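Local coordinates for protein SAHS1 (Ramazzottius varieornatus, PDB 5XN9) that acts as a secreted, heat-soluble molecular shield when water is scarce, contributing to desiccation tolerance, and has the barrel fold of fatty-acid-binding proteins, at residues 52-57 with 110-115; 63-68 with 75-80; 121-126 with 130-135. One frame throughout, in Å; residues are numbered along the deposited sequence. Where two conformers were deposited one is given.

Interaction 1: 52-57 with 110-115; sequences YHHQIS and DEYKVN
Across the interior of a fatty-acid-binding-protein-like beta barrel, His54 of strand 51-58 and Tyr112 of strand 106-114 send their rings inward from opposite walls until they meet. The backbones stay far apart, with 12.0 Å between His54 CA and Tyr112 CA: a contact through the barrel interior, not a pairing of neighbouring strands. The meeting is narrow: His54 CE1 lies 3.1 Å from Tyr112 OH, at the imidazole edge, near its plane. The ring planes stand almost perpendicular, at 85°, but the tyrosine is met obliquely. His54 carries its CG anti to the backbone N (chi1 177°), which turns the ring toward the interior, while Ile56 CD1 covers one imidazole face, 3.6 Å above its centre. Tyrosine suits its place by its reach, with a hydroxyl at the end, and histidine by a flat ring whose two nitrogens can each bond. His54 ND1 is hydrogen-bonded to Tyr88 OH and NE2 to His43 ND1, Tyr112 OH to Lys121 NZ. His43 binds the magnesium ion through NE2, making His54 a second-shell residue that positions it. With both imidazole nitrogens engaged, the carbon between them faces the phenol oxygen, and its polarised C-H is probably mildly attracted to it.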
loop_
_atom_site.group_PDB
_atom_site.type_symbol
_atom_site.label_atom_id
_atom_site.label_comp_id
_atom_site.label_asym_id
_atom_site.label_seq_id
_atom_site.Cartn_x
_atom_site.Cartn_y
_atom_site.Cartn_z
ATOM N N TYR A 52 -1.654 -14.562 -0.963
ATOM C CA TYR A 52 -1.201 -13.666 0.081
ATOM C C TYR A 52 -2.368 -12.847 0.596
ATOM O O TYR A 52 -3.367 -12.635 -0.101
ATOM C CB TYR A 52 -0.152 -12.681 -0.451
ATOM C CG TYR A 52 1.176 -13.305 -0.782
ATOM C CD1 TYR A 52 1.407 -13.868 -2.030
ATOM C CD2 TYR A 52 2.214 -13.320 0.150
ATOM C CE1 TYR A 52 2.639 -14.446 -2.335
ATOM C CE2 TYR A 52 3.443 -13.884 -0.143
ATOM C CZ TYR A 52 3.651 -14.444 -1.380
ATOM O OH TYR A 52 4.876 -14.994 -1.657
ATOM N N HIS A 53 -2.245 -12.397 1.839
ATOM C CA HIS A 53 -3.107 -11.355 2.374
ATOM C C HIS A 53 -2.297 -10.103 2.642
ATOM O O HIS A 53 -1.146 -10.174 3.089
ATOM C CB HIS A 53 -3.767 -11.784 3.679
ATOM C CG HIS A 53 -4.876 -12.760 3.485
ATOM N ND1 HIS A 53 -6.202 -12.412 3.612
ATOM C CD2 HIS A 53 -4.860 -14.074 3.160
ATOM C CE1 HIS A 53 -6.955 -13.477 3.402
ATOM N NE2 HIS A 53 -6.167 -14.494 3.108
ATOM N N HIS A 54 -2.928 -8.962 2.396
ATOM C CA HIS A 54 -2.343 -7.660 2.663
ATOM C C HIS A 54 -3.418 -6.892 3.412
ATOM O O HIS A 54 -4.449 -6.524 2.829
ATOM C CB HIS A 54 -1.971 -6.957 1.363
ATOM C CG HIS A 54 -1.440 -5.581 1.566
ATOM N ND1 HIS A 54 -1.238 -4.701 0.524
ATOM C CD2 HIS A 54 -1.053 -4.935 2.693
ATOM C CE1 HIS A 54 -0.763 -3.566 1.002
ATOM N NE2 HIS A 54 -0.639 -3.682 2.313
ATOM N N GLN A 55 -3.216 -6.688 4.709
ATOM C CA GLN A 55 -4.171 -5.957 5.520
ATOM C C GLN A 55 -3.630 -4.557 5.754
ATOM O O GLN A 55 -2.511 -4.391 6.251
ATOM C CB GLN A 55 -4.410 -6.656 6.852
ATOM C CG GLN A 55 -5.485 -5.994 7.682
ATOM C CD GLN A 55 -5.472 -6.502 9.094
ATOM O OE1 GLN A 55 -4.677 -6.050 9.917
ATOM N NE2 GLN A 55 -6.333 -7.468 9.382
ATOM N N ILE A 56 -4.415 -3.559 5.367
ATOM C CA ILE A 56 -4.103 -2.157 5.603
ATOM C C ILE A 56 -5.016 -1.685 6.722
ATOM O O ILE A 56 -6.224 -1.952 6.694
ATOM C CB ILE A 56 -4.332 -1.318 4.332
ATOM C CG1 ILE A 56 -3.483 -1.849 3.166
ATOM C CG2 ILE A 56 -4.061 0.160 4.600
ATOM C CD1 ILE A 56 -4.186 -2.891 2.291
ATOM N N SER A 57 -4.454 -1.004 7.712
ATOM C CA SER A 57 -5.281 -0.425 8.760
ATOM C C SER A 57 -4.809 0.978 9.119
ATOM O O SER A 57 -3.607 1.235 9.218
ATOM C CB SER A 57 -5.319 -1.309 9.999
ATOM O OG SER A 57 -4.023 -1.482 10.511
ATOM N N ASP A 110 2.231 1.502 -6.627
ATOM C CA ASP A 110 2.698 1.321 -5.262
ATOM C C ASP A 110 3.944 0.453 -5.319
ATOM O O ASP A 110 4.005 -0.504 -6.094
ATOM C CB ASP A 110 1.653 0.565 -4.445
ATOM C CG ASP A 110 0.581 1.464 -3.886
ATOM O OD1 ASP A 110 0.703 2.700 -4.031
ATOM O OD2 ASP A 110 -0.374 0.929 -3.286
ATOM N N GLU A 111 4.950 0.810 -4.541
ATOM C CA GLU A 111 6.136 -0.022 -4.425
ATOM C C GLU A 111 6.449 -0.218 -2.954
ATOM O O GLU A 111 6.276 0.697 -2.143
ATOM C CB GLU A 111 7.349 0.572 -5.161
ATOM C CG GLU A 111 8.612 -0.280 -5.048
ATOM C CD GLU A 111 9.851 0.415 -5.578
ATOM O OE1 GLU A 111 10.421 -0.067 -6.574
ATOM O OE2 GLU A 111 10.253 1.444 -4.998
ATOM N N TYR A 112 6.882 -1.425 -2.612
ATOM C CA TYR A 112 7.304 -1.767 -1.258
ATOM C C TYR A 112 8.742 -2.257 -1.332
ATOM O O TYR A 112 9.010 -3.309 -1.921
ATOM C CB TYR A 112 6.418 -2.872 -0.673
ATOM C CG TYR A 112 4.960 -2.492 -0.579
ATOM C CD1 TYR A 112 4.140 -2.527 -1.704
ATOM C CD2 TYR A 112 4.398 -2.101 0.634
ATOM C CE1 TYR A 112 2.804 -2.169 -1.624
ATOM C CE2 TYR A 112 3.059 -1.740 0.722
ATOM C CZ TYR A 112 2.270 -1.775 -0.414
ATOM O OH TYR A 112 0.942 -1.405 -0.348
ATOM N N LYS A 113 9.662 -1.507 -0.726
ATOM C CA LYS A 113 11.089 -1.779 -0.832
ATOM C C LYS A 113 11.675 -1.833 0.571
ATOM O O LYS A 113 11.633 -0.837 1.304
ATOM C CB LYS A 113 11.759 -0.677 -1.658
ATOM C CG LYS A 113 13.271 -0.736 -1.741
ATOM C CD LYS A 113 13.774 0.466 -2.536
ATOM C CE LYS A 113 15.292 0.624 -2.487
ATOM N NZ LYS A 113 15.760 1.731 -3.378
ATOM N N VAL A 114 12.221 -2.988 0.943
ATOM C CA VAL A 114 12.700 -3.228 2.298
ATOM C C VAL A 114 14.211 -3.046 2.299
ATOM O O VAL A 114 14.940 -3.814 1.666
ATOM C CB VAL A 114 12.285 -4.615 2.808
ATOM C CG1 VAL A 114 12.960 -4.914 4.139
ATOM C CG2 VAL A 114 10.773 -4.686 2.944
ATOM N N ASN A 115 14.677 -2.017 3.003
ATOM C CA ASN A 115 16.094 -1.701 3.112
ATOM C C ASN A 115 16.763 -2.447 4.258
ATOM O O ASN A 115 17.932 -2.182 4.557
ATOM C CB ASN A 115 16.276 -0.192 3.303
ATOM C CG ASN A 115 15.381 0.629 2.385
ATOM O OD1 ASN A 115 14.165 0.692 2.577
ATOM N ND2 ASN A 115 15.982 1.271 1.391
#

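Interaction 2: 63-68 with 75-80; sequences YKNDVN and GTTQHN
Thr77 and His79 of strand 75-79 face Asn65 and Tyr63 of strand 63-69 across the gap between the fourth and fifth strands (D and E) that is characteristic of the fatty-acid-binding-protein barrel. The strands run nearly antiparallel, at 168°, but their axes are 7.8 Å apart, so side chains and water bridge a distance too wide for a backbone ladder. The first side chain of 75-80 to reach across is that of Thr77. Its OG1, swung opposite its own backbone N, extends into the gap, where Asn65 ND2 donates to it over 3.3 Å. The bond is nearly straight, at 170°, and the hydroxyl lies in the asparagine amide plane. Thr77 OG1 is also 2.7 Å from a water that donates a longer bond to Asp66 O. Gln78 turns its side chain away and contributes its backbone: a second water donates to Gln78 O over 2.7 Å and is hydrogen-bonded to Tyr63 OH. The ring of His79 is poorly ordered and its contact correspondingly loose, with His79 CD2 3.6 Å from Tyr63 CE1; the rings meet obliquely, their planes 76° apart. Asparagine suits its place because its short amide carries a donor into the gap, and an alanine here would probably leave Thr77 OG1 without its asparagine donor and open a space between the strands for water to fill. Beyond the gap, each strand has a regular backbone partner, 51-58 for one and 82-91 for the other. Small polar groups, bridging waters and one ring pair make a junction that is probably looser and more dependent on solvent than a continuous ladder of strand bonds.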
loop_
_atom_site.group_PDB
_atom_site.type_symbol
_atom_site.label_atom_id
_atom_site.label_comp_id
_atom_site.label_asym_id
_atom_site.label_seq_id
_atom_site.Cartn_x
_atom_site.Cartn_y
_atom_site.Cartn_z
ATOM N N TYR A 63 -10.350 2.498 9.612
ATOM C CA TYR A 63 -10.163 1.878 8.311
ATOM C C TYR A 63 -9.407 0.571 8.466
ATOM O O TYR A 63 -8.321 0.539 9.053
ATOM C CB TYR A 63 -9.389 2.792 7.361
ATOM C CG TYR A 63 -9.252 2.167 5.998
ATOM C CD1 TYR A 63 -10.302 2.213 5.093
ATOM C CD2 TYR A 63 -8.094 1.488 5.627
ATOM C CE1 TYR A 63 -10.199 1.627 3.854
ATOM C CE2 TYR A 63 -7.981 0.903 4.380
ATOM C CZ TYR A 63 -9.039 0.979 3.503
ATOM O OH TYR A 63 -8.950 0.395 2.265
ATOM N N LYS A 64 -9.948 -0.483 7.873
ATOM C CA LYS A 64 -9.269 -1.767 7.838
ATOM C C LYS A 64 -9.727 -2.468 6.571
ATOM O O LYS A 64 -10.931 -2.588 6.327
ATOM C CB LYS A 64 -9.610 -2.604 9.084
ATOM C CG LYS A 64 -8.766 -3.873 9.235
ATOM C CD LYS A 64 -9.204 -4.714 10.430
ATOM C CE LYS A 64 -8.681 -4.148 11.736
ATOM N NZ LYS A 64 -8.925 -5.084 12.867
ATOM N N ASN A 65 -8.779 -2.894 5.753
ATOM C CA ASN A 65 -9.110 -3.594 4.521
ATOM C C ASN A 65 -8.165 -4.771 4.371
ATOM O O ASN A 65 -6.947 -4.606 4.483
ATOM C CB ASN A 65 -8.966 -2.663 3.310
ATOM C CG ASN A 65 -9.587 -3.242 2.052
ATOM O OD1 ASN A 65 -10.329 -4.220 2.112
ATOM N ND2 ASN A 65 -9.293 -2.635 0.906
ATOM N N ASP A 66 -8.728 -5.947 4.119
ATOM C CA ASP A 66 -7.961 -7.169 3.903
ATOM C C ASP A 66 -8.019 -7.475 2.412
ATOM O O ASP A 66 -9.091 -7.781 1.874
ATOM C CB ASP A 66 -8.545 -8.315 4.736
ATOM C CG ASP A 66 -7.648 -9.543 4.763
ATOM O OD1 ASP A 66 -7.098 -9.912 3.706
ATOM O OD2 ASP A 66 -7.496 -10.148 5.844
ATOM N N VAL A 67 -6.878 -7.362 1.749
ATOM C CA VAL A 67 -6.748 -7.619 0.324
ATOM C C VAL A 67 -6.139 -9.005 0.130
ATOM O O VAL A 67 -5.075 -9.304 0.674
ATOM C CB VAL A 67 -5.862 -6.542 -0.329
ATOM C CG1 VAL A 67 -5.628 -6.858 -1.788
ATOM C CG2 VAL A 67 -6.489 -5.159 -0.155
ATOM N N ASN A 68 -6.818 -9.839 -0.641
ATOM C CA ASN A 68 -6.333 -11.155 -1.032
ATOM C C ASN A 68 -5.686 -10.991 -2.400
ATOM O O ASN A 68 -6.297 -10.419 -3.311
ATOM C CB ASN A 68 -7.541 -12.096 -1.127
ATOM C CG ASN A 68 -7.180 -13.542 -1.487
ATOM O OD1 ASN A 68 -6.281 -13.805 -2.282
ATOM N ND2 ASN A 68 -7.921 -14.487 -0.913
ATOM N N GLY A 75 -6.840 -8.610 -9.224
ATOM C CA GLY A 75 -7.877 -8.707 -8.224
ATOM C C GLY A 75 -8.617 -7.387 -8.128
ATOM O O GLY A 75 -8.245 -6.399 -8.766
ATOM N N THR A 76 -9.689 -7.389 -7.344
ATOM C CA THR A 76 -10.484 -6.187 -7.154
ATOM C C THR A 76 -10.802 -5.990 -5.683
ATOM O O THR A 76 -10.954 -6.947 -4.915
ATOM C CB THR A 76 -11.805 -6.207 -7.941
ATOM O OG1 THR A 76 -12.615 -7.294 -7.483
ATOM C CG2 THR A 76 -11.547 -6.352 -9.435
ATOM N N THR A 77 -10.917 -4.723 -5.305
ATOM C CA THR A 77 -11.397 -4.345 -3.990
ATOM C C THR A 77 -12.272 -3.108 -4.150
ATOM O O THR A 77 -12.482 -2.608 -5.261
ATOM C CB THR A 77 -10.232 -4.187 -2.996
ATOM O OG1 THR A 77 -10.736 -4.013 -1.665
ATOM C CG2 THR A 77 -9.361 -3.010 -3.358
ATOM N N GLN A 78 -12.810 -2.619 -3.048
ATOM C CA GLN A 78 -13.635 -1.426 -3.077
ATOM C C GLN A 78 -13.194 -0.506 -1.955
ATOM O O GLN A 78 -12.773 -0.962 -0.890
ATOM C CB GLN A 78 -15.119 -1.767 -2.893
ATOM C CG GLN A 78 -15.743 -2.495 -4.070
ATOM C CD GLN A 78 -16.850 -1.692 -4.725
ATOM O OE1 GLN A 78 -17.857 -1.374 -4.093
ATOM N NE2 GLN A 78 -16.667 -1.362 -5.998
ATOM N N HIS A 79 -13.266 0.793 -2.214
ATOM C CA HIS A 79 -13.184 1.797 -1.163
ATOM C C HIS A 79 -14.456 2.621 -1.233
ATOM O O HIS A 79 -14.724 3.260 -2.256
ATOM C CB HIS A 79 -11.955 2.689 -1.316
ATOM C CG HIS A 79 -11.772 3.643 -0.179
ATOM N ND1 HIS A 79 -11.579 4.995 -0.362
ATOM C CD2 HIS A 79 -11.774 3.440 1.160
ATOM C CE1 HIS A 79 -11.458 5.583 0.815
ATOM N NE2 HIS A 79 -11.573 4.662 1.755
ATOM N N ASN A 80 -15.232 2.602 -0.146
ATOM C CA ASN A 80 -16.609 3.087 -0.171
ATOM C C ASN A 80 -17.344 2.429 -1.337
ATOM O O ASN A 80 -17.622 1.225 -1.275
ATOM C CB ASN A 80 -16.655 4.612 -0.168
ATOM C CG ASN A 80 -16.207 5.194 1.161
ATOM O OD1 ASN A 80 -15.193 5.888 1.243
ATOM N ND2 ASN A 80 -16.962 4.905 2.215
HETATM O O HOH W 1 -11.579 -0.049 1.362
HETATM O O HOH W 2 -10.563 -6.499 -0.610
#

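Interaction 3: 121-126 with 130-135; sequences KTYKVG and AKRWYK. With MG (magnesium ion), chain C; ACY (acetic acid), chain L.
Lys121 and Tyr123 meet Arg132 and Tyr134 across a hairpin, around a magnesium ion and an acetate that is probably from the crystallisation liquor. Tyr134 OH binds the metal at 2.0 Å, acetate OXT is another ligand, and His43 NE2 completes the protein's share. Lys121 NZ donates to acetate OXT over 2.6 Å, while acetate O receives Tyr123 OH at 2.7 Å and, in the guanidinium plane, Arg132 NH1 at 3.1 Å. The extended Lys121 chain, its CG trans to the backbone N (chi1 -173°), carries the ammonium into the barrel, passing CG over one face of the Tyr123 ring. Behind these groups the hairpin sets their spacing: Lys121 and Arg132 exchange two backbone bonds, as do Tyr123 and Ala130, whose small methyl touches Phe21 and Phe24 of helix 21-27. On the outer face Lys131 NZ donates to Thr122 OG1 over 2.8 Å and also pairs with Glu120. Further out, Asn38, His39 and Thr41 hold the guanidinium. Two cationic groups, a tyrosine hydroxyl and the metal thus converge on one carboxylate. Arg132 and Tyr134 match the Arg-x-Tyr pattern that binds the fatty-acid carboxylate in this family, consistent with lipid binding, though here that tyrosine is turned to the metal.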
loop_
_atom_site.group_PDB
_atom_site.type_symbol
_atom_site.label_atom_id
_atom_site.label_comp_id
_atom_site.label_asym_id
_atom_site.label_seq_id
_atom_site.Cartn_x
_atom_site.Cartn_y
_atom_site.Cartn_z
ATOM N N LYS A 121 7.828 2.787 1.227
ATOM C CA LYS A 121 6.712 2.701 0.297
ATOM C C LYS A 121 6.719 3.927 -0.599
ATOM O O LYS A 121 6.794 5.061 -0.114
ATOM C CB LYS A 121 5.362 2.582 1.003
ATOM C CG LYS A 121 4.229 2.326 0.025
ATOM C CD LYS A 121 2.947 1.881 0.710
ATOM C CE LYS A 121 1.862 1.689 -0.321
ATOM N NZ LYS A 121 0.532 1.466 0.302
ATOM N N THR A 122 6.666 3.694 -1.902
ATOM C CA THR A 122 6.624 4.760 -2.888
ATOM C C THR A 122 5.261 4.739 -3.558
ATOM O O THR A 122 4.762 3.672 -3.928
ATOM C CB THR A 122 7.730 4.565 -3.923
ATOM O OG1 THR A 122 8.999 4.555 -3.259
ATOM C CG2 THR A 122 7.712 5.696 -4.935
ATOM N N TYR A 123 4.659 5.913 -3.694
ATOM C CA TYR A 123 3.335 6.077 -4.269
ATOM C C TYR A 123 3.508 6.992 -5.466
ATOM O O TYR A 123 4.099 8.067 -5.334
ATOM C CB TYR A 123 2.402 6.787 -3.272
ATOM C CG TYR A 123 2.376 6.241 -1.846
ATOM C CD1 TYR A 123 3.448 6.435 -0.975
ATOM C CD2 TYR A 123 1.265 5.579 -1.363
ATOM C CE1 TYR A 123 3.424 5.955 0.320
ATOM C CE2 TYR A 123 1.223 5.099 -0.058
ATOM C CZ TYR A 123 2.307 5.289 0.779
ATOM O OH TYR A 123 2.275 4.815 2.075
ATOM N N LYS A 124 3.013 6.581 -6.626
ATOM C CA LYS A 124 3.146 7.415 -7.814
ATOM C C LYS A 124 1.825 7.467 -8.556
ATOM O O LYS A 124 1.166 6.440 -8.743
ATOM C CB LYS A 124 4.203 6.891 -8.781
ATOM C CG LYS A 124 5.644 7.069 -8.362
ATOM C CD LYS A 124 6.550 6.563 -9.477
ATOM C CE LYS A 124 8.021 6.604 -9.103
ATOM N NZ LYS A 124 8.792 5.638 -9.926
ATOM N N VAL A 125 1.457 8.662 -9.011
ATOM C CA VAL A 125 0.339 8.810 -9.931
ATOM C C VAL A 125 0.759 9.846 -10.971
ATOM O O VAL A 125 1.031 11.000 -10.629
ATOM C CB VAL A 125 -0.975 9.188 -9.220
ATOM C CG1 VAL A 125 -0.811 10.431 -8.336
ATOM C CG2 VAL A 125 -2.114 9.336 -10.214
ATOM N N GLY A 126 0.873 9.422 -12.226
ATOM C CA GLY A 126 1.466 10.300 -13.224
ATOM C C GLY A 126 2.868 10.693 -12.807
ATOM O O GLY A 126 3.701 9.844 -12.467
ATOM N N ALA A 130 5.300 10.194 -4.043
ATOM C CA ALA A 130 5.422 10.371 -2.605
ATOM C C ALA A 130 6.080 9.141 -2.000
ATOM O O ALA A 130 6.119 8.067 -2.606
ATOM C CB ALA A 130 4.071 10.633 -1.938
ATOM N N LYS A 131 6.602 9.309 -0.789
ATOM C CA LYS A 131 7.250 8.212 -0.098
ATOM C C LYS A 131 6.851 8.223 1.363
ATOM O O LYS A 131 6.599 9.278 1.957
ATOM C CB LYS A 131 8.767 8.301 -0.209
ATOM C CG LYS A 131 9.292 7.930 -1.580
ATOM C CD LYS A 131 10.786 8.128 -1.651
ATOM C CE LYS A 131 11.327 7.678 -2.992
ATOM N NZ LYS A 131 11.278 6.207 -3.103
ATOM N N ARG A 132 6.813 7.033 1.942
ATOM C CA ARG A 132 6.525 6.896 3.353
ATOM C C ARG A 132 7.357 5.741 3.879
ATOM O O ARG A 132 7.530 4.738 3.186
ATOM C CB ARG A 132 5.044 6.616 3.510
ATOM C CG ARG A 132 4.527 7.020 4.800
ATOM C CD ARG A 132 3.046 6.919 4.839
ATOM N NE ARG A 132 2.621 7.296 6.161
ATOM C CZ ARG A 132 1.442 7.006 6.675
ATOM N NH1 ARG A 132 0.552 6.316 5.966
ATOM N NH2 ARG A 132 1.168 7.405 7.899
ATOM N N TRP A 133 7.905 5.894 5.083
ATOM C CA TRP A 133 8.776 4.880 5.654
ATOM C C TRP A 133 8.088 4.184 6.817
ATOM O O TRP A 133 7.415 4.829 7.630
ATOM C CB TRP A 133 10.110 5.476 6.092
ATOM C CG TRP A 133 10.965 5.797 4.909
ATOM C CD1 TRP A 133 11.933 5.005 4.364
ATOM C CD2 TRP A 133 10.899 6.972 4.091
ATOM N NE1 TRP A 133 12.490 5.624 3.272
ATOM C CE2 TRP A 133 11.870 6.830 3.080
ATOM C CE3 TRP A 133 10.118 8.133 4.119
ATOM C CZ2 TRP A 133 12.089 7.808 2.110
ATOM C CZ3 TRP A 133 10.336 9.103 3.154
ATOM C CH2 TRP A 133 11.316 8.935 2.165
ATOM N N TYR A 134 8.255 2.863 6.873
ATOM C CA TYR A 134 7.645 2.009 7.878
ATOM C C TYR A 134 8.728 1.224 8.607
ATOM O O TYR A 134 9.796 0.949 8.055
ATOM C CB TYR A 134 6.681 1.011 7.210
ATOM C CG TYR A 134 5.462 1.663 6.604
ATOM C CD1 TYR A 134 5.532 2.355 5.398
ATOM C CD2 TYR A 134 4.235 1.599 7.248
ATOM C CE1 TYR A 134 4.417 2.961 4.863
ATOM C CE2 TYR A 134 3.117 2.204 6.719
ATOM C CZ TYR A 134 3.212 2.885 5.528
ATOM O OH TYR A 134 2.101 3.494 4.987
ATOM N N LYS A 135 8.442 0.849 9.850
ATOM C CA LYS A 135 9.322 -0.001 10.640
ATOM C C LYS A 135 8.592 -1.289 11.004
ATOM O O LYS A 135 7.365 -1.345 11.011
ATOM C CB LYS A 135 9.755 0.716 11.922
ATOM C CG LYS A 135 8.582 1.149 12.795
ATOM C CD LYS A 135 9.040 1.918 14.029
ATOM C CE LYS A 135 7.850 2.430 14.832
ATOM N NZ LYS A 135 8.266 3.202 16.041
HETATM MG MG MG C . 0.830 2.617 3.769
HETATM C C ACY L . -0.754 3.959 2.893
HETATM O O ACY L . -0.194 5.037 3.191
HETATM O OXT ACY L . -0.200 3.039 2.253
HETATM C CH3 ACY L . -2.175 3.751 3.330
#

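Interactions 1 and 3 are buried and interaction 2 lies at the surface, yet all three belong to the same antiparallel barrel. Interaction 1 spans its interior, interaction 2 bridges the gap between the end strands of the sheet, and interaction 3 is a true hairpin ladder. Interaction 1 adjoins both others through neighbouring strands: His53 bonds to Asp66, Glu111 N to Thr122 O, Tyr112 meets Lys121, and His54 bonds His43, which shares the magnesium with Tyr134. Interactions 2 and 3 do not touch, their nearest atoms being about 9 Å apart. Chemistry follows place: polar ring packing in the interior, water-bridged polar groups with one loose ring pair at the surface gap, and a charged, metal-bound site on the hairpin's inner face.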